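Local structure of NTF2 domain-containing protein (Chaetomium thermophilum, 4X2H) at residues Val119-Phe133 against Ile145-Trp159. The protein is of unconfirmed function but carries an NTF2-like domain, some of whose relatives act in nuclear transport, and pairs with a chain of another protein in this assembly. Residues are numbered along the deposited sequence; the frame is centred on the assembly and turned at random.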
ATOM      1  N   VAL B 119      12.515   5.734 -13.826  1.00 15.17           N
ATOM      2  CA  VAL B 119      13.625   5.889 -12.888  1.00 14.20           C
ATOM      3  C   VAL B 119      13.224   6.800 -11.727  1.00 16.80           C
ATOM      4  O   VAL B 119      13.390   6.439 -10.561  1.00 18.88           O
ATOM      5  CB  VAL B 119      14.877   6.449 -13.603  1.00 18.25           C
ATOM      6  CG1 VAL B 119      15.973   6.824 -12.603  1.00 22.32           C
ATOM      7  CG2 VAL B 119      15.402   5.424 -14.602  1.00 18.26           C
ATOM      8  N   ARG B 120      12.688   7.973 -12.049  1.00 15.18           N
ATOM      9  CA  ARG B 120      12.331   8.959 -11.036  1.00 15.20           C
ATOM     10  C   ARG B 120      10.931   8.687 -10.501  1.00 14.99           C
ATOM     11  O   ARG B 120      10.032   9.525 -10.608  1.00 17.62           O
ATOM     12  CB  ARG B 120      12.428  10.374 -11.612  1.00 15.32           C
ATOM     13  CG  ARG B 120      13.846  10.742 -12.014  1.00 15.46           C
ATOM     14  CD  ARG B 120      14.013  12.226 -12.299  1.00 16.23           C
ATOM     15  NE  ARG B 120      13.270  12.659 -13.483  1.00 18.64           N
ATOM     16  CZ  ARG B 120      12.149  13.377 -13.464  1.00 19.64           C
ATOM     17  NH1 ARG B 120      11.601  13.766 -12.319  1.00 19.07           N
ATOM     18  NH2 ARG B 120      11.569  13.714 -14.608  1.00 21.92           N
ATOM     19  N   MET B 121      10.773   7.508  -9.909  1.00 14.79           N
ATOM     20  CA  MET B 121       9.477   7.017  -9.456  1.00 17.35           C
ATOM     21  C   MET B 121       9.274   7.171  -7.960  1.00 16.48           C
ATOM     22  O   MET B 121      10.114   6.743  -7.164  1.00 17.18           O
ATOM     23  CB  MET B 121       9.319   5.536  -9.800  1.00 21.07           C
ATOM     24  CG  MET B 121       9.446   5.194 -11.268  1.00 25.70           C
ATOM     25  SD  MET B 121       9.236   3.420 -11.535  1.00 22.43           S
ATOM     26  CE  MET B 121      10.681   2.757 -10.715  1.00 28.44           C
ATOM     27  N   MET B 122       8.147   7.771  -7.588  1.00 14.07           N
ATOM     28  CA  MET B 122       7.633   7.683  -6.232  1.00 14.06           C
ATOM     29  C   MET B 122       6.557   6.606  -6.245  1.00 14.97           C
ATOM     30  O   MET B 122       5.595   6.700  -7.009  1.00 15.44           O
ATOM     31  CB  MET B 122       7.063   9.017  -5.764  1.00 12.59           C
ATOM     32  CG  MET B 122       6.414   8.983  -4.405  1.00 18.38           C
ATOM     33  SD  MET B 122       5.729  10.603  -4.005  1.00 19.88           S
ATOM     34  CE  MET B 122       6.609  10.956  -2.490  1.00 16.80           C
ATOM     35  N   MET B 123       6.725   5.585  -5.413  1.00 12.20           N
ATOM     36  CA  MET B 123       5.860   4.413  -5.465  1.00  9.25           C
ATOM     37  C   MET B 123       5.076   4.188  -4.185  1.00 10.86           C
ATOM     38  O   MET B 123       5.581   4.405  -3.085  1.00 10.48           O
ATOM     39  CB  MET B 123       6.688   3.165  -5.769  1.00  8.65           C
ATOM     40  CG  MET B 123       7.198   3.115  -7.200  1.00 13.70           C
ATOM     41  SD  MET B 123       8.483   1.881  -7.454  1.00 18.90           S
ATOM     42  CE  MET B 123       9.841   2.605  -6.533  1.00 17.85           C
ATOM     43  N   ALA B 124       3.835   3.748  -4.362  1.00  6.97           N
ATOM     44  CA  ALA B 124       3.004   3.243  -3.271  1.00 12.13           C
ATOM     45  C   ALA B 124       3.015   1.724  -3.324  1.00 10.87           C
ATOM     46  O   ALA B 124       2.496   1.129  -4.266  1.00 13.07           O
ATOM     47  CB  ALA B 124       1.587   3.774  -3.383  1.00 14.26           C
ATOM     48  N   LEU B 125       3.623   1.106  -2.316  1.00  7.86           N
ATOM     49  CA  LEU B 125       3.781  -0.342  -2.257  1.00  8.91           C
ATOM     50  C   LEU B 125       2.935  -0.920  -1.137  1.00 10.13           C
ATOM     51  O   LEU B 125       2.978  -0.420  -0.019  1.00 14.70           O
ATOM     52  CB  LEU B 125       5.255  -0.701  -2.042  1.00 12.53           C
ATOM     53  CG  LEU B 125       5.593  -2.162  -1.732  1.00 14.47           C
ATOM     54  CD1 LEU B 125       5.317  -3.046  -2.934  1.00 16.39           C
ATOM     55  CD2 LEU B 125       7.044  -2.281  -1.286  1.00 12.17           C
ATOM     56  N   THR B 126       2.164  -1.959  -1.438  1.00  9.85           N
ATOM     57  CA  THR B 126       1.436  -2.692  -0.405  1.00 10.81           C
ATOM     58  C   THR B 126       1.911  -4.141  -0.389  1.00 12.42           C
ATOM     59  O   THR B 126       2.135  -4.744  -1.441  1.00 13.35           O
ATOM     60  CB  THR B 126      -0.094  -2.629  -0.616  1.00 13.39           C
ATOM     61  OG1 THR B 126      -0.751  -3.346   0.433  1.00 18.55           O
ATOM     62  CG2 THR B 126      -0.496  -3.215  -1.961  1.00 16.29           C
ATOM     63  N   VAL B 127       2.085  -4.679   0.814  1.00 11.38           N
ATOM     64  CA  VAL B 127       2.595  -6.032   1.003  1.00  9.40           C
ATOM     65  C   VAL B 127       1.745  -6.722   2.041  1.00  9.16           C
ATOM     66  O   VAL B 127       1.426  -6.134   3.071  1.00  8.71           O
ATOM     67  CB  VAL B 127       4.063  -6.050   1.472  1.00  8.42           C
ATOM     68  CG1 VAL B 127       4.576  -7.482   1.552  1.00 14.24           C
ATOM     69  CG2 VAL B 127       4.941  -5.207   0.549  1.00 11.34           C
ATOM     70  N   SER B 128       1.390  -7.972   1.779  1.00  6.55           N
ATOM     71  CA  SER B 128       0.601  -8.737   2.731  1.00  6.69           C
ATOM     72  C   SER B 128       1.153 -10.145   2.869  1.00 11.49           C
ATOM     73  O   SER B 128       1.775 -10.681   1.952  1.00 11.04           O
ATOM     74  CB  SER B 128      -0.868  -8.776   2.304  1.00 12.03           C
ATOM     75  OG  SER B 128      -1.437  -7.476   2.360  1.00 15.89           O
ATOM     76  N   GLY B 129       0.934 -10.731   4.038  1.00 11.58           N
ATOM     77  CA  GLY B 129       1.427 -12.065   4.305  1.00 14.99           C
ATOM     78  C   GLY B 129       1.111 -12.475   5.724  1.00 13.44           C
ATOM     79  O   GLY B 129       0.195 -11.930   6.340  1.00 12.47           O
ATOM     80  N   SER B 130       1.879 -13.429   6.240  1.00 12.48           N
ATOM     81  CA  SER B 130       1.678 -13.927   7.590  1.00 11.87           C
ATOM     82  C   SER B 130       2.920 -13.717   8.442  1.00 11.58           C
ATOM     83  O   SER B 130       4.046 -13.686   7.933  1.00 12.62           O
ATOM     84  CB  SER B 130       1.312 -15.412   7.566  1.00 15.35           C
ATOM     85  OG  SER B 130       0.121 -15.640   6.829  1.00 16.68           O
ATOM     86  N   VAL B 131       2.692 -13.560   9.740  1.00 11.44           N
ATOM     87  CA  VAL B 131       3.756 -13.548  10.734  1.00  9.72           C
ATOM     88  C   VAL B 131       3.601 -14.791  11.590  1.00 11.16           C
ATOM     89  O   VAL B 131       2.557 -14.983  12.210  1.00 13.18           O
ATOM     90  CB  VAL B 131       3.705 -12.318  11.653  1.00 14.05           C
ATOM     91  CG1 VAL B 131       5.040 -12.149  12.373  1.00 17.00           C
ATOM     92  CG2 VAL B 131       3.334 -11.068  10.885  1.00 15.49           C
ATOM     93  N   TYR B 132       4.631 -15.626  11.630  1.00 13.70           N
ATOM     94  CA  TYR B 132       4.598 -16.837  12.444  1.00 10.30           C
ATOM     95  C   TYR B 132       5.452 -16.685  13.689  1.00 11.10           C
ATOM     96  O   TYR B 132       6.641 -16.392  13.601  1.00 15.81           O
ATOM     97  CB  TYR B 132       5.074 -18.042  11.636  1.00 11.66           C
ATOM     98  CG  TYR B 132       4.164 -18.377  10.483  1.00 14.59           C
ATOM     99  CD1 TYR B 132       3.084 -19.229  10.653  1.00 18.67           C
ATOM    100  CD2 TYR B 132       4.378 -17.834   9.227  1.00 16.44           C
ATOM    101  CE1 TYR B 132       2.241 -19.533   9.603  1.00 17.09           C
ATOM    102  CE2 TYR B 132       3.541 -18.134   8.170  1.00 19.43           C
ATOM    103  CZ  TYR B 132       2.475 -18.985   8.364  1.00 20.39           C
ATOM    104  OH  TYR B 132       1.641 -19.286   7.313  1.00 23.29           O
ATOM    105  N   PHE B 133       4.829 -16.884  14.845  1.00 11.92           N
ATOM    106  CA  PHE B 133       5.537 -16.858  16.118  1.00 12.27           C
ATOM    107  C   PHE B 133       5.756 -18.267  16.645  1.00 13.61           C
ATOM    108  O   PHE B 133       4.803 -19.021  16.826  1.00 16.20           O
ATOM    109  CB  PHE B 133       4.757 -16.033  17.136  1.00 13.11           C
ATOM    110  CG  PHE B 133       4.630 -14.591  16.761  1.00 11.27           C
ATOM    111  CD1 PHE B 133       3.654 -14.175  15.873  1.00 12.27           C
ATOM    112  CD2 PHE B 133       5.502 -13.653  17.283  1.00 16.63           C
ATOM    113  CE1 PHE B 133       3.543 -12.832  15.520  1.00 15.54           C
ATOM    114  CE2 PHE B 133       5.392 -12.318  16.934  1.00 14.10           C
ATOM    115  CZ  PHE B 133       4.413 -11.915  16.049  1.00 14.98           C
ATOM    116  N   ILE B 145       1.598 -18.576  17.624  1.00 16.31           N
ATOM    117  CA  ILE B 145       0.707 -17.523  17.149  1.00 18.36           C
ATOM    118  C   ILE B 145       0.938 -17.293  15.663  1.00 16.45           C
ATOM    119  O   ILE B 145       2.071 -17.337  15.191  1.00 13.87           O
ATOM    120  CB  ILE B 145       0.925 -16.185  17.901  1.00 24.29           C
ATOM    121  CG1 ILE B 145       0.688 -16.353  19.405  1.00 28.57           C
ATOM    122  CG2 ILE B 145       0.027 -15.082  17.331  1.00 17.67           C
ATOM    123  CD1 ILE B 145      -0.727 -16.751  19.776  1.00 34.39           C
ATOM    124  N   LYS B 146      -0.148 -17.063  14.933  1.00 12.81           N
ATOM    125  CA  LYS B 146      -0.064 -16.641  13.545  1.00 12.73           C
ATOM    126  C   LYS B 146      -0.863 -15.360  13.367  1.00 12.95           C
ATOM    127  O   LYS B 146      -2.029 -15.286  13.753  1.00 14.73           O
ATOM    128  CB  LYS B 146      -0.581 -17.725  12.602  1.00 15.06           C
ATOM    129  CG  LYS B 146      -0.477 -17.360  11.128  1.00 16.97           C
ATOM    130  CD  LYS B 146      -1.140 -18.401  10.244  1.00 20.31           C
ATOM    131  CE  LYS B 146      -1.128 -17.975   8.786  1.00 23.56           C
ATOM    132  NZ  LYS B 146      -1.695 -19.022   7.892  1.00 26.53           N
ATOM    133  N   GLN B 147      -0.216 -14.351  12.794  1.00 12.69           N
ATOM    134  CA  GLN B 147      -0.883 -13.103  12.443  1.00 15.61           C
ATOM    135  C   GLN B 147      -0.908 -12.917  10.943  1.00 13.56           C
ATOM    136  O   GLN B 147      -0.045 -13.417  10.232  1.00 10.89           O
ATOM    137  CB  GLN B 147      -0.179 -11.895  13.060  1.00 14.27           C
ATOM    138  CG  GLN B 147      -0.178 -11.834  14.567  1.00 20.15           C
ATOM    139  CD  GLN B 147       0.505 -10.576  15.062  1.00 17.51           C
ATOM    140  OE1 GLN B 147       1.635 -10.277  14.670  1.00 18.21           O
ATOM    141  NE2 GLN B 147      -0.184  -9.820  15.901  1.00 17.99           N
ATOM    142  N   HIS B 148      -1.903 -12.178  10.472  1.00 13.82           N
ATOM    143  CA  HIS B 148      -1.876 -11.625   9.130  1.00 17.39           C
ATOM    144  C   HIS B 148      -1.208 -10.261   9.232  1.00 13.81           C
ATOM    145  O   HIS B 148      -1.483  -9.529  10.175  1.00 12.06           O
ATOM    146  CB  HIS B 148      -3.293 -11.506   8.560  1.00 16.13           C
ATOM    147  CG  HIS B 148      -3.339 -10.955   7.170  1.00 16.91           C
ATOM    148  ND1 HIS B 148      -2.887 -11.660   6.075  1.00 18.96           N
ATOM    149  CD2 HIS B 148      -3.781  -9.766   6.697  1.00 17.71           C
ATOM    150  CE1 HIS B 148      -3.043 -10.925   4.987  1.00 17.44           C
ATOM    151  NE2 HIS B 148      -3.587  -9.773   5.337  1.00 17.87           N
ATOM    152  N   PHE B 149      -0.314  -9.922   8.305  1.00  8.72           N
ATOM    153  CA  PHE B 149       0.222  -8.567   8.284  1.00  9.93           C
ATOM    154  C   PHE B 149      -0.025  -7.907   6.954  1.00 10.15           C
ATOM    155  O   PHE B 149      -0.149  -8.565   5.919  1.00 10.75           O
ATOM    156  CB  PHE B 149       1.722  -8.528   8.621  1.00 10.95           C
ATOM    157  CG  PHE B 149       2.634  -8.876   7.474  1.00  8.38           C
ATOM    158  CD1 PHE B 149       3.046 -10.178   7.274  1.00  6.64           C
ATOM    159  CD2 PHE B 149       3.122  -7.890   6.626  1.00  9.79           C
ATOM    160  CE1 PHE B 149       3.895 -10.510   6.235  1.00 10.26           C
ATOM    161  CE2 PHE B 149       3.974  -8.212   5.583  1.00 11.62           C
ATOM    162  CZ  PHE B 149       4.364  -9.528   5.392  1.00  9.55           C
ATOM    163  N   ASN B 150      -0.125  -6.588   7.023  1.00 10.33           N
ATOM    164  CA  ASN B 150      -0.269  -5.736   5.867  1.00 13.98           C
ATOM    165  C   ASN B 150       0.654  -4.541   6.059  1.00 10.73           C
ATOM    166  O   ASN B 150       0.516  -3.791   7.027  1.00 11.61           O
ATOM    167  CB  ASN B 150      -1.729  -5.304   5.694  1.00 13.81           C
ATOM    168  CG  ASN B 150      -1.914  -4.292   4.587  1.00 15.03           C
ATOM    169  OD1 ASN B 150      -2.559  -3.264   4.780  1.00 15.15           O
ATOM    170  ND2 ASN B 150      -1.351  -4.575   3.421  1.00 20.20           N
ATOM    171  N   ASP B 151       1.625  -4.414   5.158  1.00 10.59           N
ATOM    172  CA  ASP B 151       2.576  -3.309   5.142  1.00 14.56           C
ATOM    173  C   ASP B 151       2.271  -2.407   3.959  1.00 11.74           C
ATOM    174  O   ASP B 151       1.979  -2.898   2.876  1.00 13.55           O
ATOM    175  CB  ASP B 151       4.019  -3.826   5.013  1.00 17.89           C
ATOM    176  CG  ASP B 151       4.777  -3.848   6.330  1.00 20.33           C
ATOM    177  OD1 ASP B 151       4.494  -3.022   7.222  1.00 20.16           O
ATOM    178  OD2 ASP B 151       5.694  -4.694   6.457  1.00 16.99           O
ATOM    179  N   VAL B 152       2.331  -1.095   4.157  1.00 11.65           N
ATOM    180  CA  VAL B 152       2.330  -0.179   3.028  1.00  9.58           C
ATOM    181  C   VAL B 152       3.522   0.762   3.144  1.00 10.72           C
ATOM    182  O   VAL B 152       3.895   1.184   4.237  1.00 12.05           O
ATOM    183  CB  VAL B 152       1.010   0.631   2.907  1.00 12.24           C
ATOM    184  CG1 VAL B 152      -0.158  -0.302   2.570  1.00 14.69           C
ATOM    185  CG2 VAL B 152       0.743   1.454   4.159  1.00 14.41           C
ATOM    186  N   PHE B 153       4.132   1.048   2.000  1.00 10.00           N
ATOM    187  CA  PHE B 153       5.309   1.903   1.923  1.00 12.46           C
ATOM    188  C   PHE B 153       5.133   2.942   0.846  1.00 13.97           C
ATOM    189  O   PHE B 153       4.543   2.663  -0.199  1.00 15.07           O
ATOM    190  CB  PHE B 153       6.576   1.111   1.587  1.00 11.68           C
ATOM    191  CG  PHE B 153       6.885  -0.010   2.529  1.00 12.56           C
ATOM    192  CD1 PHE B 153       6.404  -1.283   2.287  1.00 11.59           C
ATOM    193  CD2 PHE B 153       7.705   0.197   3.628  1.00 12.60           C
ATOM    194  CE1 PHE B 153       6.715  -2.320   3.125  1.00 11.34           C
ATOM    195  CE2 PHE B 153       8.014  -0.839   4.475  1.00 10.13           C
ATOM    196  CZ  PHE B 153       7.522  -2.102   4.227  1.00 11.40           C
ATOM    197  N   ILE B 154       5.666   4.133   1.090  1.00  8.86           N
ATOM    198  CA  ILE B 154       5.938   5.054   0.003  1.00  7.19           C
ATOM    199  C   ILE B 154       7.444   5.050  -0.236  1.00  8.31           C
ATOM    200  O   ILE B 154       8.234   5.353   0.662  1.00 10.36           O
ATOM    201  CB  ILE B 154       5.427   6.472   0.289  1.00 11.59           C
ATOM    202  CG1 ILE B 154       3.901   6.452   0.373  1.00 16.52           C
ATOM    203  CG2 ILE B 154       5.865   7.424  -0.820  1.00 15.24           C
ATOM    204  CD1 ILE B 154       3.290   7.745   0.863  1.00 20.65           C
ATOM    205  N   LEU B 155       7.833   4.677  -1.447  1.00  9.76           N
ATOM    206  CA  LEU B 155       9.238   4.610  -1.815  1.00 11.04           C
ATOM    207  C   LEU B 155       9.625   5.771  -2.714  1.00 10.55           C
ATOM    208  O   LEU B 155       8.854   6.153  -3.592  1.00 10.45           O
ATOM    209  CB  LEU B 155       9.542   3.297  -2.518  1.00 12.76           C
ATOM    210  CG  LEU B 155       9.259   2.021  -1.731  1.00 11.82           C
ATOM    211  CD1 LEU B 155       9.445   0.831  -2.642  1.00 14.76           C
ATOM    212  CD2 LEU B 155      10.165   1.911  -0.507  1.00 10.13           C
ATOM    213  N   VAL B 156      10.820   6.317  -2.494  1.00 11.15           N
ATOM    214  CA  VAL B 156      11.350   7.403  -3.323  1.00 10.03           C
ATOM    215  C   VAL B 156      12.751   7.038  -3.828  1.00 11.73           C
ATOM    216  O   VAL B 156      13.418   6.169  -3.258  1.00 12.11           O
ATOM    217  CB  VAL B 156      11.398   8.744  -2.552  1.00 10.31           C
ATOM    218  CG1 VAL B 156       9.989   9.228  -2.220  1.00 13.72           C
ATOM    219  CG2 VAL B 156      12.229   8.619  -1.286  1.00 11.32           C
ATOM    220  N   PRO B 157      13.198   7.679  -4.921  1.00 12.79           N
ATOM    221  CA  PRO B 157      14.512   7.362  -5.490  1.00 12.36           C
ATOM    222  C   PRO B 157      15.671   7.633  -4.535  1.00 14.87           C
ATOM    223  O   PRO B 157      15.663   8.648  -3.836  1.00 17.97           O
ATOM    224  CB  PRO B 157      14.603   8.292  -6.704  1.00 16.33           C
ATOM    225  CG  PRO B 157      13.212   8.635  -7.042  1.00 16.80           C
ATOM    226  CD  PRO B 157      12.462   8.650  -5.747  1.00 11.18           C
ATOM    227  N   ASN B 158      16.649   6.735  -4.507  1.00 13.28           N
ATOM    228  CA  ASN B 158      17.910   6.999  -3.821  1.00 14.00           C
ATOM    229  C   ASN B 158      18.878   7.636  -4.804  1.00 14.26           C
ATOM    230  O   ASN B 158      19.505   6.941  -5.602  1.00 16.65           O
ATOM    231  CB  ASN B 158      18.511   5.717  -3.239  1.00 16.02           C
ATOM    232  CG  ASN B 158      19.757   5.981  -2.403  1.00 15.17           C
ATOM    233  OD1 ASN B 158      20.326   7.078  -2.431  1.00 17.66           O
ATOM    234  ND2 ASN B 158      20.193   4.971  -1.661  1.00 16.50           N
ATOM    235  N   TRP B 159      18.997   8.960  -4.745  1.00 13.26           N
ATOM    236  CA  TRP B 159      19.813   9.697  -5.705  1.00 14.33           C
ATOM    237  C   TRP B 159      21.297   9.363  -5.581  1.00 18.57           C
ATOM    238  O   TRP B 159      22.065   9.590  -6.515  1.00 21.74           O
ATOM    239  CB  TRP B 159      19.622  11.206  -5.528  1.00 12.21           C
ATOM    240  CG  TRP B 159      18.208  11.669  -5.641  1.00 13.80           C
ATOM    241  CD1 TRP B 159      17.497  12.357  -4.700  1.00 12.05           C
ATOM    242  CD2 TRP B 159      17.319  11.475  -6.751  1.00 11.38           C
ATOM    243  NE1 TRP B 159      16.229  12.612  -5.159  1.00 14.92           N
ATOM    244  CE2 TRP B 159      16.094  12.081  -6.415  1.00 12.79           C
ATOM    245  CE3 TRP B 159      17.445  10.858  -7.999  1.00 15.81           C
ATOM    246  CZ2 TRP B 159      14.996  12.081  -7.278  1.00 13.80           C
ATOM    247  CZ3 TRP B 159      16.356  10.862  -8.856  1.00 12.45           C
ATOM    248  CH2 TRP B 159      15.147  11.467  -8.488  1.00 16.16           C
TER
HETATM  249  O   HOH W   1      -3.108  -2.169   1.959  1.00 17.80           O
HETATM  250  O   HOH W   2      -3.874  -7.698   3.616  1.00 17.62           O
HETATM  251  O   HOH W   3      -2.133 -14.375   6.778  1.00 20.72           O
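Met123 to Phe133 pair with Ile145 to Leu155 as the antiparallel hairpin of strands 122-135 and 145-157, at the heart of the curved NTF2-like sheet. Hydrogen-bonded pairs alternate with non-hydrogen-bonded ones from Met123 with Leu155 to Phe133 with Ile145, where the Ile145 N to Phe133 O bond is weak; Leu125 N reaches Phe153 O at 2.8 Å and 177°. Val127 O takes two donors: Asp151 N at 2.7 Å, in the carbonyl plane, and Asn150 ND2 at 3.2 Å, from above that plane. Asn150 ND2 also gives a weak bond to Ser128 OG, while Asn150 OD1 accepts from a water shared with Thr126 OG1 and bonds a polar side chain of the partner protein's chain. On the other face, Asp151 bonds with Tyr16 of helix 3-20 and with His178. Phe149, with CG between its backbone N and carbonyl carbon (chi1 80°), lays its ring over Gly129, whose N sits 3.7 Å above the ring plane; Phe149 CD1 meets Val131 CG2 at 3.7 Å. With an alanine here in place of Phe149, the Gly129 backbone would probably lose the ring covering it, and Val131 CG2 its contact with that ring. Two waters lie in the His148 ring plane: one joins His148 NE2 to Ser128 OG; the other lies 2.9 Å from His148 ND1 and also bonds Ser130 OG.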